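PDB 3VW5: cellobiose 2-epimerase from Ruminococcus albus, which catalyses the reversible epimerization of cellobiose to 4-O-beta-D-glucosyl-D-mannose, acting on an unmodified sugar. Local coordinates for residues 202-212 against 251-260. The protein carries 2 engineered substitutions. Residues are numbered along the deposited sequence; the frame is centred on the assembly and turned at random.
Sequences ADRLKFQLGQM and MDRACDVLGD
Met251 meets the C-terminal end of segment 202-212 through its thioether. Its SD lies against Met212, 3.8 Å from Met212 CB. Bends at chi2 and chi3 of Met212 (-71° and -56°) bring its methyl CE to the same sulfur. One atom earlier along the Met251 chain, CG touches CD1 of Leu209 at 4.2 Å, the two side chains running past each other in opposite senses. Ala254 follows one turn on. Its methyl CB faces Leu209 CD2 at 4.1 Å and Leu205 CD2 at 4.2 Å. Thr190 of helix 179-196 also touches this alanine.

The two segments belong to helices 199-216 and 241-258 of the (alpha/alpha)6 barrel. The axes of the short helical pieces 202-212 and 251-258 approach to 11.2 Å, with 145° between their directions, roughly antiparallel. The contact is mostly apolar, and Phe267 of helix 261-281 also packs on Leu209.

Leu258 is the knob of a knobs-into-holes contact. It enters the hole formed by Ala202, Leu205, Lys206 and Leu209. Leu258 CD2 meets Ala202 CB at 3.6 Å. Both Leu258 methyls lie near Leu205 CD1, and its CD1 also lies on the aliphatic part of Lys206. Lys206 CG is 3.8 Å from Leu258 CD1. Gly259 then leaves the helix with positive phi. Asp260 is the N-cap of helix 261-281, its OD2 accepting a hydrogen bond from the backbone N-H of Asp262. The other oxygen, Asp260 OD1, stands 4.0 Å from Lys206 NZ, a distance beyond a salt bridge that may still give a mild attraction.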
# COMPACT_ATOMS: atom_id res chain seq x y z
N ALA A 202 -19.50 3.35 2.89
CA ALA A 202 -19.31 4.59 2.13
C ALA A 202 -19.36 5.83 3.01
O ALA A 202 -18.63 6.79 2.78
CB ALA A 202 -20.30 4.70 0.99
N ASP A 203 -20.19 5.84 4.04
CA ASP A 203 -20.21 6.98 4.96
C ASP A 203 -18.84 7.23 5.57
O ASP A 203 -18.33 8.35 5.51
CB ASP A 203 -21.27 6.83 6.04
CG ASP A 203 -22.66 7.16 5.54
OD1 ASP A 203 -22.76 7.96 4.57
OD2 ASP A 203 -23.65 6.60 6.09
N ARG A 204 -18.24 6.19 6.15
CA ARG A 204 -16.93 6.35 6.76
C ARG A 204 -15.89 6.77 5.71
O ARG A 204 -15.09 7.69 5.95
CB ARG A 204 -16.51 5.06 7.47
CG ARG A 204 -17.57 4.50 8.40
CD ARG A 204 -18.06 5.56 9.36
NE ARG A 204 -16.97 6.12 10.16
CZ ARG A 204 -16.76 7.42 10.32
NH1 ARG A 204 -17.57 8.30 9.74
NH2 ARG A 204 -15.74 7.84 11.06
N LEU A 205 -15.92 6.11 4.55
CA LEU A 205 -15.08 6.46 3.41
C LEU A 205 -15.14 7.95 3.10
O LEU A 205 -14.11 8.58 2.88
CB LEU A 205 -15.51 5.70 2.15
CG LEU A 205 -14.46 5.14 1.16
CD1 LEU A 205 -15.02 5.15 -0.24
CD2 LEU A 205 -13.10 5.86 1.16
N LYS A 206 -16.35 8.51 3.06
CA LYS A 206 -16.49 9.92 2.69
C LYS A 206 -15.89 10.81 3.79
O LYS A 206 -15.30 11.86 3.52
CB LYS A 206 -17.94 10.29 2.38
CG LYS A 206 -18.43 9.83 1.01
CD LYS A 206 -19.96 9.85 0.92
CE LYS A 206 -20.46 9.38 -0.46
NZ LYS A 206 -21.69 10.11 -0.95
N PHE A 207 -16.03 10.36 5.03
CA PHE A 207 -15.42 11.08 6.13
C PHE A 207 -13.88 11.08 6.00
O PHE A 207 -13.22 12.11 6.24
CB PHE A 207 -15.87 10.50 7.46
CG PHE A 207 -15.00 10.89 8.61
CD1 PHE A 207 -14.00 10.04 9.06
CD2 PHE A 207 -15.17 12.11 9.26
CE1 PHE A 207 -13.19 10.38 10.13
CE2 PHE A 207 -14.36 12.46 10.33
CZ PHE A 207 -13.36 11.60 10.76
N GLN A 208 -13.31 9.95 5.60
CA GLN A 208 -11.87 9.88 5.39
C GLN A 208 -11.41 10.77 4.24
O GLN A 208 -10.40 11.48 4.36
CB GLN A 208 -11.43 8.43 5.17
CG GLN A 208 -11.58 7.57 6.41
CD GLN A 208 -11.97 6.14 6.08
OE1 GLN A 208 -11.91 5.70 4.93
NE2 GLN A 208 -12.39 5.40 7.11
N LEU A 209 -12.13 10.73 3.12
CA LEU A 209 -11.86 11.63 2.02
C LEU A 209 -11.86 13.09 2.49
O LEU A 209 -10.93 13.83 2.20
CB LEU A 209 -12.88 11.43 0.90
CG LEU A 209 -12.55 10.46 -0.25
CD1 LEU A 209 -11.21 9.80 -0.08
CD2 LEU A 209 -13.62 9.42 -0.40
N GLY A 210 -12.89 13.49 3.24
CA GLY A 210 -12.99 14.84 3.75
C GLY A 210 -11.79 15.27 4.57
O GLY A 210 -11.29 16.39 4.46
N GLN A 211 -11.29 14.35 5.40
CA GLN A 211 -10.12 14.63 6.21
C GLN A 211 -8.89 14.88 5.34
O GLN A 211 -8.08 15.78 5.62
CB GLN A 211 -9.85 13.50 7.19
CG GLN A 211 -10.86 13.40 8.30
CD GLN A 211 -10.28 12.76 9.55
OE1 GLN A 211 -9.66 11.69 9.48
NE2 GLN A 211 -10.49 13.40 10.70
N MET A 212 -8.75 14.08 4.28
CA MET A 212 -7.68 14.30 3.34
C MET A 212 -7.79 15.69 2.72
O MET A 212 -6.78 16.38 2.60
CB MET A 212 -7.65 13.21 2.26
CG MET A 212 -7.25 11.83 2.80
SD MET A 212 -5.54 11.61 3.31
CE MET A 212 -4.72 12.07 1.82
N MET A 251 -7.27 8.25 -4.26
CA MET A 251 -8.44 9.05 -3.94
C MET A 251 -9.42 9.15 -5.12
O MET A 251 -10.64 9.15 -4.91
CB MET A 251 -8.01 10.42 -3.43
CG MET A 251 -7.57 10.39 -1.99
SD MET A 251 -7.21 12.01 -1.27
CE MET A 251 -5.90 12.63 -2.31
N ASP A 252 -8.89 9.24 -6.34
CA ASP A 252 -9.71 9.21 -7.55
C ASP A 252 -10.42 7.88 -7.61
O ASP A 252 -11.61 7.81 -7.92
CB ASP A 252 -8.87 9.39 -8.82
CG ASP A 252 -8.43 10.83 -9.03
OD1 ASP A 252 -9.02 11.74 -8.42
OD2 ASP A 252 -7.48 11.05 -9.81
N ARG A 253 -9.68 6.81 -7.32
CA ARG A 253 -10.24 5.47 -7.29
C ARG A 253 -11.44 5.44 -6.35
O ARG A 253 -12.51 4.98 -6.73
CB ARG A 253 -9.19 4.45 -6.86
CG ARG A 253 -9.69 3.02 -6.58
CD ARG A 253 -10.30 2.35 -7.80
NE ARG A 253 -9.71 2.80 -9.05
CZ ARG A 253 -8.69 2.19 -9.67
NH1 ARG A 253 -8.13 1.10 -9.13
NH2 ARG A 253 -8.21 2.68 -10.82
N ALA A 254 -11.26 5.95 -5.14
CA ALA A 254 -12.35 6.01 -4.15
C ALA A 254 -13.59 6.76 -4.69
O ALA A 254 -14.72 6.29 -4.54
CB ALA A 254 -11.86 6.64 -2.82
N CYS A 255 -13.36 7.91 -5.31
CA CYS A 255 -14.44 8.73 -5.84
C CYS A 255 -15.16 8.06 -7.00
O CYS A 255 -16.37 8.26 -7.19
CB CYS A 255 -13.93 10.10 -6.26
SG CYS A 255 -13.42 11.11 -4.88
N ASP A 256 -14.42 7.29 -7.80
CA ASP A 256 -15.01 6.58 -8.94
C ASP A 256 -15.87 5.41 -8.46
O ASP A 256 -16.93 5.15 -9.03
CB ASP A 256 -13.92 6.05 -9.89
CG ASP A 256 -13.27 7.16 -10.69
OD1 ASP A 256 -13.87 8.26 -10.75
OD2 ASP A 256 -12.17 6.95 -11.26
N VAL A 257 -15.41 4.73 -7.42
CA VAL A 257 -16.13 3.60 -6.86
C VAL A 257 -17.40 4.06 -6.13
O VAL A 257 -18.41 3.35 -6.13
CB VAL A 257 -15.22 2.75 -5.94
CG1 VAL A 257 -16.02 1.70 -5.21
CG2 VAL A 257 -14.10 2.10 -6.75
N LEU A 258 -17.37 5.25 -5.55
CA LEU A 258 -18.56 5.83 -4.94
C LEU A 258 -19.52 6.31 -6.02
O LEU A 258 -20.74 6.16 -5.90
CB LEU A 258 -18.20 6.97 -3.99
CG LEU A 258 -17.58 6.46 -2.68
CD1 LEU A 258 -17.16 7.59 -1.76
CD2 LEU A 258 -18.58 5.55 -2.01
N GLY A 259 -18.95 6.86 -7.08
CA GLY A 259 -19.74 7.31 -8.21
C GLY A 259 -20.46 8.62 -7.97
O GLY A 259 -21.42 8.93 -8.67
N ASP A 260 -20.02 9.39 -6.98
CA ASP A 260 -20.52 10.75 -6.78
C ASP A 260 -19.71 11.72 -7.65
O ASP A 260 -18.50 11.90 -7.45
CB ASP A 260 -20.45 11.16 -5.31
CG ASP A 260 -20.98 12.57 -5.04
OD1 ASP A 260 -21.33 12.85 -3.87
OD2 ASP A 260 -21.05 13.40 -5.98